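Local coordinates for nucleoporin NUP159 (Saccharomyces cerevisiae, PDB 1XIP), which is a component of the nuclear pore complex, its N-terminal beta-propeller domain functioning in mRNA export by tethering the helicase Dbp5 to the pore, at residues 10-15 with 310-315; 25-30 with 70-75; 53-58 with 88-93; 167-172 with 219-224; 224-229 with 250-255. All blocks are in the same frame, centred on the assembly; numbering follows the deposited sequence.

Interaction 1 (10-15 with 310-315); sequences PTETSE and SKQVIE
Glu12 pairs with Ile314 across two short strands that run in the same direction, and the two side chains lie side by side, pointing the same way. Followed outward, the chain of Glu12 begins with CB against the amide of Gln312, whose NE2 is 3.4 Å from that CB. With CG anti to the backbone N (chi1 -176°), the extended chain crosses Gln312 at about a right angle. CD comes within 3.9 Å of Gln312 OE1, the carboxylate plane being turned 42° from the amide plane. At the tip the two oxygens part company. Glu12 OE2 lies against the methylene CG1 of Ile314 at 3.7 Å, whereas OE1 looks toward Lys311 NZ in a long salt bridge of 3.8 Å. Lys311 also pairs with Asp309, so its charge is probably shared between carboxylates.

Underneath runs a two-stranded parallel ladder that ties an N-terminal strand, 11-14, to strand 313-316, almost 300 residues later in the beta-propeller chain. Glu12 uses both its backbone N and its backbone O: the N donates to Val313 O, and the O accepts from Glu315 N at 2.8 Å. One step on, Ser14 N reaches Glu315 O in a nearly straight bond (165° at the hydrogen). A small serine suits its place, its CB meeting the CG2 of Ile314, and on the other face the branched Thr11 lays CG2 3.8 Å from the CG of Glu315. The polar ends there turn to other mates, Thr11 OG1 to Asp265 and the Glu315 carboxylate to Arg322.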
# COMPACT_ATOMS: atom_id res chain seq x y z
N PRO A 10 18.49 -7.43 11.49
CA PRO A 10 18.09 -8.34 12.57
C PRO A 10 16.65 -8.13 13.06
O PRO A 10 16.07 -7.07 12.87
CB PRO A 10 19.11 -8.03 13.67
CG PRO A 10 19.91 -6.84 13.17
CD PRO A 10 19.16 -6.24 12.02
N THR A 11 16.07 -9.17 13.66
CA THR A 11 14.71 -9.09 14.16
C THR A 11 14.68 -9.09 15.67
O THR A 11 15.19 -10.01 16.33
CB THR A 11 13.87 -10.25 13.61
OG1 THR A 11 13.69 -10.08 12.19
CG2 THR A 11 12.43 -10.18 14.17
N GLU A 12 14.08 -8.03 16.22
CA GLU A 12 13.89 -7.88 17.64
C GLU A 12 12.58 -8.52 18.05
O GLU A 12 11.56 -8.28 17.43
CB GLU A 12 13.89 -6.40 18.01
CG GLU A 12 13.81 -6.12 19.50
CD GLU A 12 13.52 -4.67 19.79
OE1 GLU A 12 14.45 -3.93 20.15
OE2 GLU A 12 12.35 -4.27 19.67
N THR A 13 12.64 -9.37 19.07
CA THR A 13 11.45 -9.83 19.77
C THR A 13 11.13 -8.81 20.84
O THR A 13 11.95 -8.54 21.72
CB THR A 13 11.70 -11.19 20.41
OG1 THR A 13 12.16 -12.09 19.40
CG2 THR A 13 10.39 -11.80 20.87
N SER A 14 9.95 -8.22 20.75
CA SER A 14 9.56 -7.16 21.66
C SER A 14 8.37 -7.60 22.47
O SER A 14 7.40 -8.14 21.93
CB SER A 14 9.24 -5.88 20.88
OG SER A 14 9.06 -4.77 21.76
N GLU A 15 8.44 -7.36 23.78
CA GLU A 15 7.32 -7.65 24.66
C GLU A 15 6.45 -6.41 24.89
O GLU A 15 5.59 -6.40 25.78
CB GLU A 15 7.83 -8.21 26.00
CG GLU A 15 6.86 -9.18 26.65
CD GLU A 15 7.53 -10.45 27.14
OE1 GLU A 15 8.45 -10.97 26.46
OE2 GLU A 15 7.11 -10.92 28.23
N SER A 310 11.80 1.68 12.56
CA SER A 310 12.70 2.76 12.12
C SER A 310 14.15 2.26 11.99
O SER A 310 14.97 2.86 11.31
CB SER A 310 12.62 3.96 13.07
OG SER A 310 13.64 3.88 14.04
N LYS A 311 14.46 1.15 12.68
CA LYS A 311 15.83 0.61 12.68
C LYS A 311 15.93 -0.91 12.46
O LYS A 311 16.96 -1.39 11.99
CB LYS A 311 16.55 0.98 13.98
CG LYS A 311 15.83 0.54 15.27
CD LYS A 311 16.81 0.17 16.39
CE LYS A 311 16.18 0.25 17.78
NZ LYS A 311 15.24 -0.88 18.04
N GLN A 312 14.87 -1.63 12.81
CA GLN A 312 14.82 -3.07 12.64
C GLN A 312 13.38 -3.58 12.61
O GLN A 312 12.45 -2.84 12.91
CB GLN A 312 15.61 -3.78 13.74
CG GLN A 312 14.86 -3.93 15.07
CD GLN A 312 15.79 -3.99 16.26
OE1 GLN A 312 15.80 -3.08 17.08
NE2 GLN A 312 16.57 -5.06 16.37
N VAL A 313 13.23 -4.86 12.26
CA VAL A 313 11.93 -5.53 12.21
C VAL A 313 11.60 -6.04 13.59
O VAL A 313 12.47 -6.54 14.29
CB VAL A 313 11.95 -6.74 11.21
CG1 VAL A 313 10.62 -7.51 11.24
CG2 VAL A 313 12.25 -6.28 9.82
N ILE A 314 10.34 -5.93 13.98
CA ILE A 314 9.90 -6.35 15.31
C ILE A 314 8.88 -7.46 15.24
O ILE A 314 7.85 -7.33 14.59
CB ILE A 314 9.31 -5.17 16.06
CG1 ILE A 314 10.41 -4.22 16.48
CG2 ILE A 314 8.49 -5.63 17.26
CD1 ILE A 314 9.94 -2.82 16.45
N GLU A 315 9.18 -8.56 15.91
CA GLU A 315 8.20 -9.60 16.11
C GLU A 315 7.69 -9.45 17.53
O GLU A 315 8.48 -9.24 18.45
CB GLU A 315 8.83 -10.98 15.91
CG GLU A 315 8.82 -11.48 14.47
CD GLU A 315 8.93 -13.01 14.37
OE1 GLU A 315 9.96 -13.58 14.82
OE2 GLU A 315 7.99 -13.64 13.84

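Interaction 2 (25-30 with 70-75); sequences KQILPS and DHITSD
Lys25 stretches along the last turn of helix 65-73, meeting it at several points between CB and the ammonium. CB meets the CD1 of Ile72. Farther out, CD sits over one face of the His71 imidazole, 4.1 Å from the ring centroid, in a CH-pi contact offset toward the rim; a His71 chi1 of 177°, turning the ring away from its own N, sets it beside the lysine chain. The ammonium then enters the tight end of the contact. NZ donates to His71 O at 2.9 Å, almost directly in line with that carbonyl, and to Ser74 O at 2.8 Å, in the plane of the second carbonyl. A positive group suits this place, because carbonyls at the C-terminal end of a helix probably carry extra negative potential. The outer side is looser: exposed Asp75 adds a salt bridge through OD2, 3.0 Å from NZ, whose hydrogen bond is weak. A methionine in place of Lys25 would probably leave both carbonyls and the Asp75 carboxylate without their cationic mate. Inward, the CG2 of Ile27 touches the edge of the His71 ring and the CD1 of Ile72, while His71 ND1 bonds to Thr77 O. The contact thus lays the helix against edge strand 18-26, where Ile27 and Ile72 both rest on Leu375 of strand 374-381.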
# COMPACT_ATOMS: atom_id res chain seq x y z
N LYS A 25 -15.34 -9.33 9.08
CA LYS A 25 -16.61 -9.60 8.40
C LYS A 25 -16.51 -9.26 6.92
O LYS A 25 -15.74 -8.36 6.51
CB LYS A 25 -17.74 -8.81 9.05
CG LYS A 25 -18.48 -9.60 10.14
CD LYS A 25 -19.31 -8.72 11.06
CE LYS A 25 -19.26 -9.22 12.49
NZ LYS A 25 -20.44 -8.77 13.27
N GLN A 26 -17.25 -10.01 6.09
CA GLN A 26 -17.38 -9.66 4.69
C GLN A 26 -18.30 -8.48 4.61
O GLN A 26 -19.44 -8.56 5.06
CB GLN A 26 -17.94 -10.80 3.86
CG GLN A 26 -18.07 -10.41 2.38
CD GLN A 26 -18.19 -11.59 1.46
OE1 GLN A 26 -18.98 -12.49 1.71
NE2 GLN A 26 -17.42 -11.59 0.39
N ILE A 27 -17.81 -7.38 4.06
CA ILE A 27 -18.60 -6.18 3.94
C ILE A 27 -18.88 -5.84 2.49
O ILE A 27 -19.71 -4.95 2.20
CB ILE A 27 -17.93 -4.98 4.66
CG1 ILE A 27 -16.59 -4.63 4.00
CG2 ILE A 27 -17.82 -5.26 6.19
CD1 ILE A 27 -16.20 -3.18 4.14
N LEU A 28 -18.20 -6.53 1.57
CA LEU A 28 -18.36 -6.27 0.15
C LEU A 28 -18.21 -7.56 -0.64
O LEU A 28 -17.68 -8.52 -0.13
CB LEU A 28 -17.32 -5.24 -0.31
CG LEU A 28 -17.47 -3.81 0.18
CD1 LEU A 28 -16.21 -3.00 -0.20
CD2 LEU A 28 -18.69 -3.20 -0.45
N PRO A 29 -18.64 -7.59 -1.89
CA PRO A 29 -18.47 -8.81 -2.69
C PRO A 29 -16.99 -9.11 -3.01
O PRO A 29 -16.15 -8.21 -3.06
CB PRO A 29 -19.27 -8.51 -3.97
CG PRO A 29 -19.33 -7.04 -4.06
CD PRO A 29 -19.30 -6.51 -2.65
N SER A 30 -16.72 -10.41 -3.18
CA SER A 30 -15.40 -10.94 -3.49
C SER A 30 -15.01 -10.71 -4.95
O SER A 30 -15.86 -10.54 -5.82
CB SER A 30 -15.39 -12.45 -3.20
OG SER A 30 -14.18 -13.05 -3.58
N ASP A 70 -18.50 -0.56 14.50
CA ASP A 70 -19.49 -1.25 15.31
C ASP A 70 -19.98 -2.54 14.66
O ASP A 70 -20.27 -3.53 15.36
CB ASP A 70 -20.68 -0.33 15.57
CG ASP A 70 -20.38 0.73 16.60
OD1 ASP A 70 -19.26 0.77 17.15
OD2 ASP A 70 -21.22 1.60 16.94
N HIS A 71 -20.11 -2.52 13.34
CA HIS A 71 -20.50 -3.70 12.58
C HIS A 71 -19.47 -4.83 12.75
O HIS A 71 -19.82 -5.99 12.95
CB HIS A 71 -20.69 -3.36 11.10
CG HIS A 71 -21.02 -4.54 10.24
ND1 HIS A 71 -22.21 -5.25 10.36
CD2 HIS A 71 -20.32 -5.16 9.26
CE1 HIS A 71 -22.22 -6.24 9.49
NE2 HIS A 71 -21.08 -6.21 8.81
N ILE A 72 -18.20 -4.47 12.68
CA ILE A 72 -17.12 -5.44 12.74
C ILE A 72 -16.89 -5.98 14.16
O ILE A 72 -16.68 -7.17 14.34
CB ILE A 72 -15.82 -4.81 12.20
CG1 ILE A 72 -15.97 -4.41 10.72
CG2 ILE A 72 -14.63 -5.71 12.46
CD1 ILE A 72 -15.96 -5.54 9.74
N THR A 73 -16.97 -5.10 15.15
CA THR A 73 -16.61 -5.47 16.52
C THR A 73 -17.75 -6.04 17.36
O THR A 73 -17.52 -6.88 18.23
CB THR A 73 -15.89 -4.29 17.24
OG1 THR A 73 -16.69 -3.10 17.19
CG2 THR A 73 -14.64 -3.90 16.48
N SER A 74 -18.97 -5.59 17.11
CA SER A 74 -20.16 -6.20 17.73
C SER A 74 -20.91 -7.06 16.70
O SER A 74 -20.50 -7.16 15.54
CB SER A 74 -21.06 -5.13 18.36
OG SER A 74 -21.82 -4.44 17.37
N ASP A 75 -21.99 -7.71 17.13
CA ASP A 75 -22.76 -8.56 16.21
C ASP A 75 -24.23 -8.12 16.15
O ASP A 75 -25.14 -8.94 15.96
CB ASP A 75 -22.62 -10.06 16.60
CG ASP A 75 -21.70 -10.85 15.63
OD1 ASP A 75 -22.21 -11.67 14.82
OD2 ASP A 75 -20.45 -10.72 15.60

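Interaction 3 (53-58 with 88-93)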
# COMPACT_ATOMS: atom_id res chain seq x y z
N VAL A 53 -14.23 5.03 2.39
CA VAL A 53 -14.52 4.45 1.09
C VAL A 53 -13.83 3.12 0.99
O VAL A 53 -12.71 2.93 1.50
CB VAL A 53 -13.89 5.23 -0.10
CG1 VAL A 53 -14.92 5.65 -1.06
CG2 VAL A 53 -13.01 6.33 0.36
N ALA A 54 -14.45 2.23 0.24
CA ALA A 54 -13.93 0.90 -0.00
C ALA A 54 -14.50 0.43 -1.31
O ALA A 54 -15.60 0.84 -1.69
CB ALA A 54 -14.34 -0.04 1.11
N ALA A 55 -13.74 -0.39 -2.02
CA ALA A 55 -14.20 -1.03 -3.23
C ALA A 55 -13.70 -2.48 -3.31
O ALA A 55 -12.51 -2.74 -3.16
CB ALA A 55 -13.73 -0.24 -4.43
N SER A 56 -14.61 -3.42 -3.53
CA SER A 56 -14.24 -4.80 -3.80
C SER A 56 -15.24 -5.42 -4.72
O SER A 56 -16.42 -5.05 -4.69
CB SER A 56 -14.19 -5.62 -2.50
OG SER A 56 -13.64 -6.92 -2.74
N GLY A 57 -14.79 -6.36 -5.54
CA GLY A 57 -15.66 -7.04 -6.50
C GLY A 57 -16.60 -6.14 -7.29
O GLY A 57 -17.79 -6.42 -7.38
N SER A 58 -16.09 -5.06 -7.88
CA SER A 58 -16.91 -4.18 -8.72
C SER A 58 -17.90 -3.26 -7.97
O SER A 58 -18.53 -2.42 -8.61
CB SER A 58 -17.69 -4.98 -9.79
OG SER A 58 -16.81 -5.61 -10.71
N PRO A 88 -16.56 -1.62 -12.13
CA PRO A 88 -15.75 -2.84 -12.34
C PRO A 88 -14.26 -2.81 -11.91
O PRO A 88 -13.81 -3.66 -11.10
CB PRO A 88 -15.88 -3.09 -13.85
CG PRO A 88 -17.20 -2.48 -14.20
CD PRO A 88 -17.30 -1.25 -13.35
N ASP A 89 -13.48 -1.88 -12.44
CA ASP A 89 -12.02 -2.06 -12.36
C ASP A 89 -11.31 -1.13 -11.36
O ASP A 89 -10.32 -0.52 -11.71
CB ASP A 89 -11.41 -1.88 -13.76
CG ASP A 89 -10.41 -2.99 -14.12
OD1 ASP A 89 -10.81 -4.20 -14.14
OD2 ASP A 89 -9.22 -2.72 -14.43
N VAL A 90 -11.78 -1.01 -10.13
CA VAL A 90 -11.16 0.01 -9.29
C VAL A 90 -9.90 -0.40 -8.55
O VAL A 90 -9.82 -1.50 -8.00
CB VAL A 90 -12.15 0.89 -8.42
CG1 VAL A 90 -13.57 0.42 -8.53
CG2 VAL A 90 -11.68 1.02 -6.98
N ILE A 91 -8.92 0.51 -8.57
CA ILE A 91 -7.60 0.23 -8.06
C ILE A 91 -7.18 1.24 -7.01
O ILE A 91 -6.17 1.06 -6.33
CB ILE A 91 -6.58 0.17 -9.22
CG1 ILE A 91 -6.52 1.49 -9.98
CG2 ILE A 91 -6.94 -0.95 -10.18
CD1 ILE A 91 -5.20 1.72 -10.67
N PHE A 92 -7.98 2.29 -6.86
CA PHE A 92 -7.59 3.44 -6.06
C PHE A 92 -8.79 4.23 -5.57
O PHE A 92 -9.66 4.60 -6.33
CB PHE A 92 -6.67 4.37 -6.86
CG PHE A 92 -6.26 5.59 -6.10
CD1 PHE A 92 -5.13 5.58 -5.28
CD2 PHE A 92 -7.01 6.77 -6.17
CE1 PHE A 92 -4.73 6.71 -4.57
CE2 PHE A 92 -6.61 7.91 -5.46
CZ PHE A 92 -5.47 7.87 -4.66
N VAL A 93 -8.77 4.53 -4.29
CA VAL A 93 -9.89 5.13 -3.60
C VAL A 93 -9.28 6.01 -2.51
O VAL A 93 -8.28 5.61 -1.90
CB VAL A 93 -10.78 3.99 -3.04
CG1 VAL A 93 -10.82 3.95 -1.51
CG2 VAL A 93 -12.15 4.01 -3.68
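Val90 and Val93 hold first torsions well away from the staggered values, chi1 near 5° and 114°, and in these positions each offers a methyl to strand 51-56. The CG2 of Val90 touches the CB of Ala55 at 3.5 Å. The CG1 of Val93 fits against the CB of Val53 at 3.6 Å and also meets Val53 CG2, the two valines sliding past each other in opposite directions. Both are beta-branched residues that fill space close to the backbone, while Ala55, with only a methyl, lets Val90 come in close. That residues three apart point to the same side is consistent with a classic beta bulge, in which Ile91 and Phe92 together face Ser103; both side chains turn away from this contact. An alanine at Val93, lacking both methyls, would probably open a gap beside Val53 and leave that valine freer to turn.

The two strands run nearly antiparallel, at 171°, but their axes approach only to 7.5 Å, too far for a shared ladder, and the contact is one of interlocking apolar side chains between sheets. At the end of the strand the backbone of Gly57 and Ser58 turns with positive phi, consistent with a type I' hairpin leading into strand 59-64. Ser58 OG then lies 3.4 Å from Pro88 CA. Between the sheets, the side-chain amide of Asn42 donates to both Ala55 O and Val90 O. In the propeller the contact joins the second strand of one blade to the first strand, 90-96, of the next, with Val62 packed beside Val53 and Val102 beside Val93.

Interaction 4 (167-172 with 219-224); sequences SFDVTN and VTILSP
Ser167 and Asp169 each reach across to a backbone N-H of strand 215-221, joining the innermost strands of two successive propeller blades. These strands run almost parallel, 12° apart with axes 5.7 Å from each other, yet side chains do the bonding that a ladder would leave to the main chain. Ser167 OG accepts from Val219 N at 3.0 Å. In Asp169 a first torsion of -164° swings the carboxylate away from its own N and across the seam; there the anti lone pair of OD2 takes the N-H of Ile221 at 2.7 Å. Short polar residues suit these two places because they span the gap without forcing the strands apart. Around the bonds, apolar groups seal the seam: Val219 CG2 presses on the Ser167 carbonyl, and Ile221 spreads its branches, CD1 lying 3.6 Å from Asp169 O and CG2 against the methyl of Thr171. Farther out, Lys281 lies behind this layer and probably helps to fix it, bonding to Ile221 O and making a long, weak ion pair with Asp169 that would probably favour the charged carboxylate. Gln131 likewise donates to Phe168 O. A water bridges the strands, giving a 2.7 Å hydrogen bond to Val219 O and a weak one to Phe168 O.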
# COMPACT_ATOMS: atom_id res chain seq x y z
N SER A 167 8.45 1.08 -9.83
CA SER A 167 7.79 1.38 -8.58
C SER A 167 8.18 2.77 -8.11
O SER A 167 9.30 3.22 -8.30
CB SER A 167 8.16 0.35 -7.49
OG SER A 167 7.27 0.46 -6.39
N PHE A 168 7.25 3.46 -7.47
CA PHE A 168 7.55 4.74 -6.87
C PHE A 168 6.88 4.84 -5.50
O PHE A 168 5.99 4.07 -5.18
CB PHE A 168 7.10 5.88 -7.79
CG PHE A 168 5.61 6.17 -7.71
CD1 PHE A 168 5.12 7.18 -6.88
CD2 PHE A 168 4.71 5.45 -8.50
CE1 PHE A 168 3.75 7.46 -6.81
CE2 PHE A 168 3.34 5.73 -8.45
CZ PHE A 168 2.86 6.73 -7.60
N ASP A 169 7.33 5.79 -4.69
CA ASP A 169 6.66 6.12 -3.44
C ASP A 169 6.80 7.62 -3.19
O ASP A 169 7.79 8.20 -3.60
CB ASP A 169 7.27 5.31 -2.28
CG ASP A 169 6.39 5.30 -1.04
OD1 ASP A 169 5.21 5.74 -1.10
OD2 ASP A 169 6.81 4.86 0.07
N VAL A 170 5.80 8.24 -2.56
CA VAL A 170 5.90 9.64 -2.14
C VAL A 170 5.50 9.84 -0.72
O VAL A 170 4.64 9.12 -0.18
CB VAL A 170 4.99 10.59 -2.94
CG1 VAL A 170 5.79 11.42 -3.91
CG2 VAL A 170 3.84 9.88 -3.59
N THR A 171 6.11 10.86 -0.11
CA THR A 171 5.61 11.46 1.11
C THR A 171 5.33 12.92 0.82
O THR A 171 5.44 13.37 -0.32
CB THR A 171 6.65 11.35 2.24
OG1 THR A 171 7.86 12.03 1.85
CG2 THR A 171 7.07 9.90 2.46
N ASN A 172 5.00 13.68 1.85
CA ASN A 172 4.83 15.11 1.70
C ASN A 172 6.05 15.85 1.15
O ASN A 172 5.92 16.93 0.59
CB ASN A 172 4.41 15.72 3.02
CG ASN A 172 3.67 17.00 2.83
OD1 ASN A 172 4.26 18.08 2.83
ND2 ASN A 172 2.36 16.89 2.63
N VAL A 219 9.33 -0.09 -4.26
CA VAL A 219 9.98 0.77 -3.26
C VAL A 219 8.99 1.29 -2.24
O VAL A 219 7.81 1.49 -2.55
CB VAL A 219 10.62 2.08 -3.80
CG1 VAL A 219 12.07 2.16 -3.37
CG2 VAL A 219 10.39 2.30 -5.29
N THR A 220 9.51 1.55 -1.04
CA THR A 220 8.76 2.20 0.01
C THR A 220 9.71 3.08 0.77
O THR A 220 10.77 2.62 1.18
CB THR A 220 8.16 1.15 0.94
OG1 THR A 220 7.30 0.30 0.18
CG2 THR A 220 7.22 1.78 1.95
N ILE A 221 9.34 4.35 0.94
CA ILE A 221 10.06 5.27 1.79
C ILE A 221 9.66 4.99 3.23
O ILE A 221 8.48 5.10 3.59
CB ILE A 221 9.68 6.70 1.44
CG1 ILE A 221 10.04 7.02 -0.01
CG2 ILE A 221 10.32 7.66 2.40
CD1 ILE A 221 9.54 8.36 -0.51
N LEU A 222 10.63 4.61 4.06
CA LEU A 222 10.35 4.37 5.48
C LEU A 222 10.72 5.59 6.29
O LEU A 222 10.14 5.85 7.34
CB LEU A 222 11.09 3.13 6.00
CG LEU A 222 10.84 1.78 5.33
CD1 LEU A 222 11.87 0.77 5.79
CD2 LEU A 222 9.44 1.26 5.60
N SER A 223 11.71 6.33 5.80
CA SER A 223 12.18 7.58 6.38
C SER A 223 12.91 8.30 5.26
O SER A 223 13.17 7.69 4.22
CB SER A 223 13.12 7.33 7.57
OG SER A 223 14.47 7.19 7.14
N PRO A 224 13.25 9.57 5.43
CA PRO A 224 13.99 10.29 4.38
C PRO A 224 15.31 9.58 4.00
O PRO A 224 15.83 9.83 2.92
CB PRO A 224 14.27 11.65 5.01
CG PRO A 224 13.19 11.80 6.04
CD PRO A 224 12.96 10.44 6.59
O HOH W 1 5.16 1.41 -3.20

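Interaction 5 (224-229 with 250-255); sequences PQDFLA and IIKHID
Phe227 and Ile251 form a hydrogen-bonded pair in an antiparallel ladder, its strands running at 155°: Phe227 N donates to Ile251 O at 2.7 Å, in the carbonyl plane, and Ile251 N returns to Phe227 O at 2.8 Å. Farther along, His253 N reaches Gln225 O at 3.0 Å, tilted 32° from that carbonyl's plane. On the face that carries Phe227, the ring of Phe227 leans by CD2 toward the CG2 of Ile251, a loose 4.3 Å contact. The CD1 of Ile251 reaches the CB of Ala229 at 3.9 Å, and the small alanine leaves room for it. The other face holds Leu228, whose CG meets Ile250 CD1 as the two side chains cross at a slant; Ile250 bends at chi2 (-80°) to bring CD1 over. At the surface, the CG of Gln225 lies against the carbonyl oxygen of His253, and the His253 ring stacks with Phe198. Ala229 is also the first residue of FG repeat 1, here folded into the blade. Strand 226-232 lies between 215-221 and 246-254, and Phe227 packs on Ala176 while Ile251 reaches Phe184, both in the neighbouring sheet.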
# COMPACT_ATOMS: atom_id res chain seq x y z
N PRO A 224 13.25 9.57 5.43
CA PRO A 224 13.99 10.29 4.38
C PRO A 224 15.31 9.58 4.00
O PRO A 224 15.83 9.83 2.92
CB PRO A 224 14.27 11.65 5.01
CG PRO A 224 13.19 11.80 6.04
CD PRO A 224 12.96 10.44 6.59
N GLN A 225 15.79 8.68 4.88
CA GLN A 225 17.05 7.95 4.68
C GLN A 225 16.94 6.45 4.32
O GLN A 225 17.81 5.90 3.62
CB GLN A 225 17.95 8.12 5.90
CG GLN A 225 18.90 9.29 5.75
CD GLN A 225 19.46 9.79 7.06
OE1 GLN A 225 20.53 9.35 7.50
NE2 GLN A 225 18.74 10.72 7.70
N ASP A 226 15.87 5.80 4.81
CA ASP A 226 15.63 4.38 4.54
C ASP A 226 14.66 4.13 3.40
O ASP A 226 13.75 4.91 3.15
CB ASP A 226 15.08 3.67 5.79
CG ASP A 226 15.75 4.12 7.08
OD1 ASP A 226 16.80 4.82 7.03
OD2 ASP A 226 15.26 3.82 8.20
N PHE A 227 14.86 3.00 2.72
CA PHE A 227 13.88 2.48 1.78
C PHE A 227 13.77 0.97 1.96
O PHE A 227 14.67 0.31 2.48
CB PHE A 227 14.24 2.80 0.33
CG PHE A 227 14.66 4.23 0.10
CD1 PHE A 227 13.73 5.20 -0.23
CD2 PHE A 227 16.01 4.60 0.18
CE1 PHE A 227 14.11 6.53 -0.45
CE2 PHE A 227 16.41 5.92 -0.02
CZ PHE A 227 15.46 6.89 -0.34
N LEU A 228 12.63 0.43 1.54
CA LEU A 228 12.46 -1.00 1.48
C LEU A 228 12.19 -1.33 0.03
O LEU A 228 11.28 -0.77 -0.57
CB LEU A 228 11.29 -1.40 2.37
CG LEU A 228 10.88 -2.85 2.67
CD1 LEU A 228 9.45 -3.04 2.30
CD2 LEU A 228 11.75 -3.87 2.02
N ALA A 229 13.01 -2.21 -0.53
CA ALA A 229 12.91 -2.61 -1.94
C ALA A 229 12.63 -4.09 -2.06
O ALA A 229 13.11 -4.88 -1.26
CB ALA A 229 14.17 -2.26 -2.68
N ILE A 250 16.38 -3.66 3.01
CA ILE A 250 16.34 -2.35 3.61
C ILE A 250 17.57 -1.56 3.15
O ILE A 250 18.70 -2.01 3.30
CB ILE A 250 16.32 -2.47 5.13
CG1 ILE A 250 15.15 -3.36 5.60
CG2 ILE A 250 16.32 -1.08 5.78
CD1 ILE A 250 13.80 -2.68 5.64
N ILE A 251 17.34 -0.41 2.53
CA ILE A 251 18.42 0.43 2.10
C ILE A 251 18.47 1.65 3.01
O ILE A 251 17.52 2.43 3.06
CB ILE A 251 18.20 0.86 0.65
CG1 ILE A 251 18.21 -0.36 -0.27
CG2 ILE A 251 19.27 1.87 0.22
CD1 ILE A 251 17.22 -0.26 -1.43
N LYS A 252 19.57 1.78 3.76
CA LYS A 252 19.85 2.98 4.56
C LYS A 252 20.91 3.74 3.82
O LYS A 252 21.97 3.18 3.51
CB LYS A 252 20.35 2.62 5.97
CG LYS A 252 19.49 1.58 6.71
CD LYS A 252 19.69 1.64 8.23
CE LYS A 252 18.79 0.63 8.95
NZ LYS A 252 19.29 0.20 10.31
N HIS A 253 20.62 5.00 3.51
CA HIS A 253 21.56 5.83 2.77
C HIS A 253 22.26 6.84 3.68
O HIS A 253 21.69 7.87 4.03
CB HIS A 253 20.86 6.55 1.63
CG HIS A 253 21.75 7.47 0.87
ND1 HIS A 253 21.67 8.85 0.98
CD2 HIS A 253 22.75 7.22 -0.01
CE1 HIS A 253 22.58 9.40 0.20
NE2 HIS A 253 23.25 8.44 -0.41
N ILE A 254 23.50 6.52 4.06
CA ILE A 254 24.33 7.40 4.88
C ILE A 254 25.42 8.03 4.03
O ILE A 254 26.29 7.32 3.48
CB ILE A 254 24.97 6.63 6.09
CG1 ILE A 254 23.93 5.79 6.85
CG2 ILE A 254 25.67 7.60 7.05
CD1 ILE A 254 24.25 4.27 6.91
N ASP A 255 25.34 9.36 3.89
CA ASP A 255 26.42 10.19 3.32
C ASP A 255 27.00 9.75 1.95
O ASP A 255 28.19 9.38 1.85
CB ASP A 255 27.55 10.38 4.34
CG ASP A 255 28.24 11.73 4.20
OD1 ASP A 255 27.53 12.77 4.20
OD2 ASP A 255 29.49 11.85 4.08

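Overall arrangement
Interactions 4 and 5 are neighbours, their centres 10 Å apart: strands 215-221 and 226-232 adjoin in one sheet, with Thr220 O and Leu228 N 2.9 Å apart in a probable hydrogen bond. Interaction 1, whose centre is about 17 Å from that of interaction 5, meets it where Lys252 NZ lies 3.3 Å from Lys311 O. Across the chain's centre from interactions 4 and 5, interactions 2 and 3 cross along the chain and touch through Pro29 O and Ser56 OG, 2.8 Å apart. Interactions 3 and 4, both between blades, are about 23 Å apart between centres. All five contacts fall within the domain that interacts with Dbp5.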